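Local coordinates for hydrogenase (NiFe) small subunit HydA (Allochromatium vinosum, PDB 3MYR), which probably serves as the electron-transferring subunit of a heterodimeric [NiFe] hydrogenase that oxidises hydrogen, carrying two [4Fe-4S] clusters and one [3Fe-4S] cluster, at residues T155-H160 with L177-Q182. Residues are numbered along the deposited sequence; the frame is centred on the assembly and turned at random.
Sequences TGVIAH and LAFYGQ
V157 and F179 mark the closest approach of the two backbones, their CA atoms 8.8 Å apart, and the ring of F179 fills the space between the segments. The burden falls on F179, whose CB points toward helix 151-164. Its CG lies anti to its own carbonyl carbon (chi1 -56°), and from there the ring reaches across to the helix surface. The side chains of V157 and F179 cross obliquely: one methyl, CG2 of V157, rests 3.8 Å from CE2 of F179 and almost as near CD2, so the CD2–CE2 bond of the ring takes the methyl. The same CE2 comes within 4.1 Å of the carbonyl carbon C of G156, while CZ of F179 lies 4.2 Å from CA of G156. Glycine matters here, because a CB at G156 would point toward the ring and collide with CZ. The ring thus meets bare backbone beside a valine methyl. Over the centre of one ring face sits the methyl of the preceding residue, with CB of A178 4.0 Å above the plane. Topologically, helix 151-164 follows strand 141-144 of the flavodoxin-like N-terminal domain, whereas the short helix 177-180 leads into the cluster-bearing C-terminal part; F179 is one of the contacts between them. It also touches V153 on the same long helix and M231 in a loop, and its side chain lies about 11 Å from the [3Fe-4S] cluster. Were F179 cut back to an alanine, CG2 of V157 and the backbone at G156 would probably lose their apolar partner and a gap would be likely to open between the helices. Further inward, V157 and Y180 both pack on V144, and the hydroxyl of Y180 is hydrogen-bonded to the backbone oxygen of P145.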
ATOM      1  N   THR A 155      -5.435 -13.754  12.629  1.00 18.39           N
ATOM      2  CA  THR A 155      -4.682 -14.948  12.986  1.00 19.70           C
ATOM      3  C   THR A 155      -5.407 -15.719  14.118  1.00 18.66           C
ATOM      4  O   THR A 155      -5.224 -16.897  14.243  1.00 20.68           O
ATOM      5  CB  THR A 155      -3.231 -14.583  13.438  1.00 19.87           C
ATOM      6  OG1 THR A 155      -3.306 -13.576  14.465  1.00 16.87           O
ATOM      7  CG2 THR A 155      -2.450 -13.959  12.290  1.00 20.40           C
ATOM      8  N   GLY A 156      -6.141 -15.027  14.973  1.00 18.58           N
ATOM      9  CA  GLY A 156      -7.012 -15.651  15.976  1.00 17.68           C
ATOM     10  C   GLY A 156      -8.025 -16.663  15.403  1.00 19.69           C
ATOM     11  O   GLY A 156      -8.201 -17.763  15.939  1.00 19.64           O
ATOM     12  N   VAL A 157      -8.671 -16.282  14.316  1.00 19.48           N
ATOM     13  CA  VAL A 157      -9.607 -17.141  13.637  1.00 19.48           C
ATOM     14  C   VAL A 157      -8.854 -18.300  13.034  1.00 21.27           C
ATOM     15  O   VAL A 157      -9.284 -19.456  13.136  1.00 22.61           O
ATOM     16  CB  VAL A 157     -10.305 -16.373  12.507  1.00 19.06           C
ATOM     17  CG1 VAL A 157     -11.158 -17.348  11.610  1.00 21.74           C
ATOM     18  CG2 VAL A 157     -11.302 -15.362  13.118  1.00 18.37           C
ATOM     19  N   ILE A 158      -7.733 -18.018  12.394  1.00 20.50           N
ATOM     20  CA  ILE A 158      -6.960 -19.085  11.816  1.00 22.56           C
ATOM     21  C   ILE A 158      -6.461 -20.046  12.892  1.00 24.45           C
ATOM     22  O   ILE A 158      -6.556 -21.252  12.706  1.00 24.11           O
ATOM     23  CB  ILE A 158      -5.776 -18.534  10.984  1.00 23.70           C
ATOM     24  CG1 ILE A 158      -6.324 -17.792   9.764  1.00 20.31           C
ATOM     25  CG2 ILE A 158      -4.823 -19.682  10.563  1.00 21.68           C
ATOM     26  CD1 ILE A 158      -5.243 -16.925   9.040  1.00 23.06           C
ATOM     27  N   ALA A 159      -5.956 -19.513  14.009  1.00 19.99           N
ATOM     28  CA  ALA A 159      -5.416 -20.390  15.064  1.00 23.14           C
ATOM     29  C   ALA A 159      -6.561 -21.229  15.680  1.00 23.36           C
ATOM     30  O   ALA A 159      -6.352 -22.354  16.057  1.00 23.03           O
ATOM     31  CB  ALA A 159      -4.765 -19.557  16.180  1.00 18.95           C
ATOM     32  N   HIS A 160      -7.753 -20.633  15.832  1.00 22.68           N
ATOM     33  CA  HIS A 160      -8.897 -21.379  16.343  1.00 24.11           C
ATOM     34  C   HIS A 160      -9.134 -22.647  15.475  1.00 24.78           C
ATOM     35  O   HIS A 160      -9.306 -23.768  15.986  1.00 24.26           O
ATOM     36  CB  HIS A 160     -10.116 -20.477  16.296  1.00 24.34           C
ATOM     37  CG  HIS A 160     -11.310 -21.023  17.017  1.00 29.30           C
ATOM     38  ND1 HIS A 160     -11.913 -22.222  16.673  1.00 30.66           N
ATOM     39  CD2 HIS A 160     -12.094 -20.468  17.971  1.00 29.79           C
ATOM     40  CE1 HIS A 160     -12.908 -22.458  17.510  1.00 27.90           C
ATOM     41  NE2 HIS A 160     -13.062 -21.394  18.282  1.00 37.50           N
ATOM     42  N   LEU A 177     -18.066 -15.140  16.984  1.00 19.73           N
ATOM     43  CA  LEU A 177     -18.517 -14.472  18.219  1.00 19.78           C
ATOM     44  C   LEU A 177     -17.397 -13.973  19.081  1.00 18.93           C
ATOM     45  O   LEU A 177     -17.582 -13.002  19.848  1.00 18.85           O
ATOM     46  CB  LEU A 177     -19.445 -15.398  19.042  1.00 20.36           C
ATOM     47  CG  LEU A 177     -20.775 -15.685  18.286  1.00 23.12           C
ATOM     48  CD1 LEU A 177     -21.578 -16.794  19.001  1.00 24.87           C
ATOM     49  CD2 LEU A 177     -21.681 -14.421  18.065  1.00 21.74           C
ATOM     50  N   ALA A 178     -16.245 -14.622  19.028  1.00 16.65           N
ATOM     51  CA  ALA A 178     -15.175 -14.219  19.975  1.00 18.46           C
ATOM     52  C   ALA A 178     -14.727 -12.795  19.657  1.00 20.36           C
ATOM     53  O   ALA A 178     -14.134 -12.107  20.518  1.00 19.82           O
ATOM     54  CB  ALA A 178     -13.924 -15.185  19.901  1.00 17.34           C
ATOM     55  N   PHE A 179     -14.907 -12.383  18.385  1.00 18.53           N
ATOM     56  CA  PHE A 179     -14.346 -11.116  17.980  1.00 18.71           C
ATOM     57  C   PHE A 179     -15.434 -10.115  17.637  1.00 18.82           C
ATOM     58  O   PHE A 179     -15.204  -8.895  17.721  1.00 17.59           O
ATOM     59  CB  PHE A 179     -13.354 -11.348  16.816  1.00 16.75           C
ATOM     60  CG  PHE A 179     -12.273 -12.339  17.179  1.00 17.98           C
ATOM     61  CD1 PHE A 179     -11.528 -12.152  18.346  1.00 18.69           C
ATOM     62  CD2 PHE A 179     -12.109 -13.516  16.460  1.00 20.01           C
ATOM     63  CE1 PHE A 179     -10.526 -13.089  18.737  1.00 21.06           C
ATOM     64  CE2 PHE A 179     -11.121 -14.479  16.858  1.00 18.60           C
ATOM     65  CZ  PHE A 179     -10.364 -14.256  17.987  1.00 19.53           C
ATOM     66  N   TYR A 180     -16.603 -10.639  17.227  1.00 17.10           N
ATOM     67  CA  TYR A 180     -17.648  -9.771  16.720  1.00 16.28           C
ATOM     68  C   TYR A 180     -18.932  -9.912  17.556  1.00 18.73           C
ATOM     69  O   TYR A 180     -19.955  -9.386  17.178  1.00 19.42           O
ATOM     70  CB  TYR A 180     -17.950 -10.057  15.259  1.00 15.30           C
ATOM     71  CG  TYR A 180     -16.754  -9.862  14.410  1.00 15.84           C
ATOM     72  CD1 TYR A 180     -15.889 -10.954  14.135  1.00 16.55           C
ATOM     73  CD2 TYR A 180     -16.466  -8.621  13.846  1.00 15.53           C
ATOM     74  CE1 TYR A 180     -14.784 -10.789  13.299  1.00 15.08           C
ATOM     75  CE2 TYR A 180     -15.314  -8.431  13.029  1.00 15.06           C
ATOM     76  CZ  TYR A 180     -14.478  -9.504  12.796  1.00 11.76           C
ATOM     77  OH  TYR A 180     -13.327  -9.361  12.040  1.00 12.67           O
ATOM     78  N   GLY A 181     -18.855 -10.539  18.724  1.00 16.49           N
ATOM     79  CA  GLY A 181     -20.057 -10.862  19.456  1.00 15.87           C
ATOM     80  C   GLY A 181     -20.604  -9.636  20.199  1.00 19.13           C
ATOM     81  O   GLY A 181     -21.728  -9.666  20.639  1.00 18.02           O
ATOM     82  N   GLN A 182     -19.803  -8.601  20.419  1.00 17.98           N
ATOM     83  CA  GLN A 182     -20.272  -7.415  21.232  1.00 18.81           C
ATOM     84  C   GLN A 182     -20.020  -6.158  20.445  1.00 18.05           C
ATOM     85  O   GLN A 182     -19.052  -6.082  19.673  1.00 16.90           O
ATOM     86  CB  GLN A 182     -19.518  -7.301  22.574  1.00 21.12           C
ATOM     87  CG  GLN A 182     -19.645  -8.546  23.485  1.00 19.46           C
ATOM     88  CD  GLN A 182     -21.067  -8.841  24.095  1.00 28.41           C
ATOM     89  OE1 GLN A 182     -21.232  -9.864  24.802  1.00 34.41           O
ATOM     90  NE2 GLN A 182     -22.050  -7.950  23.891  1.00 19.01           N
TER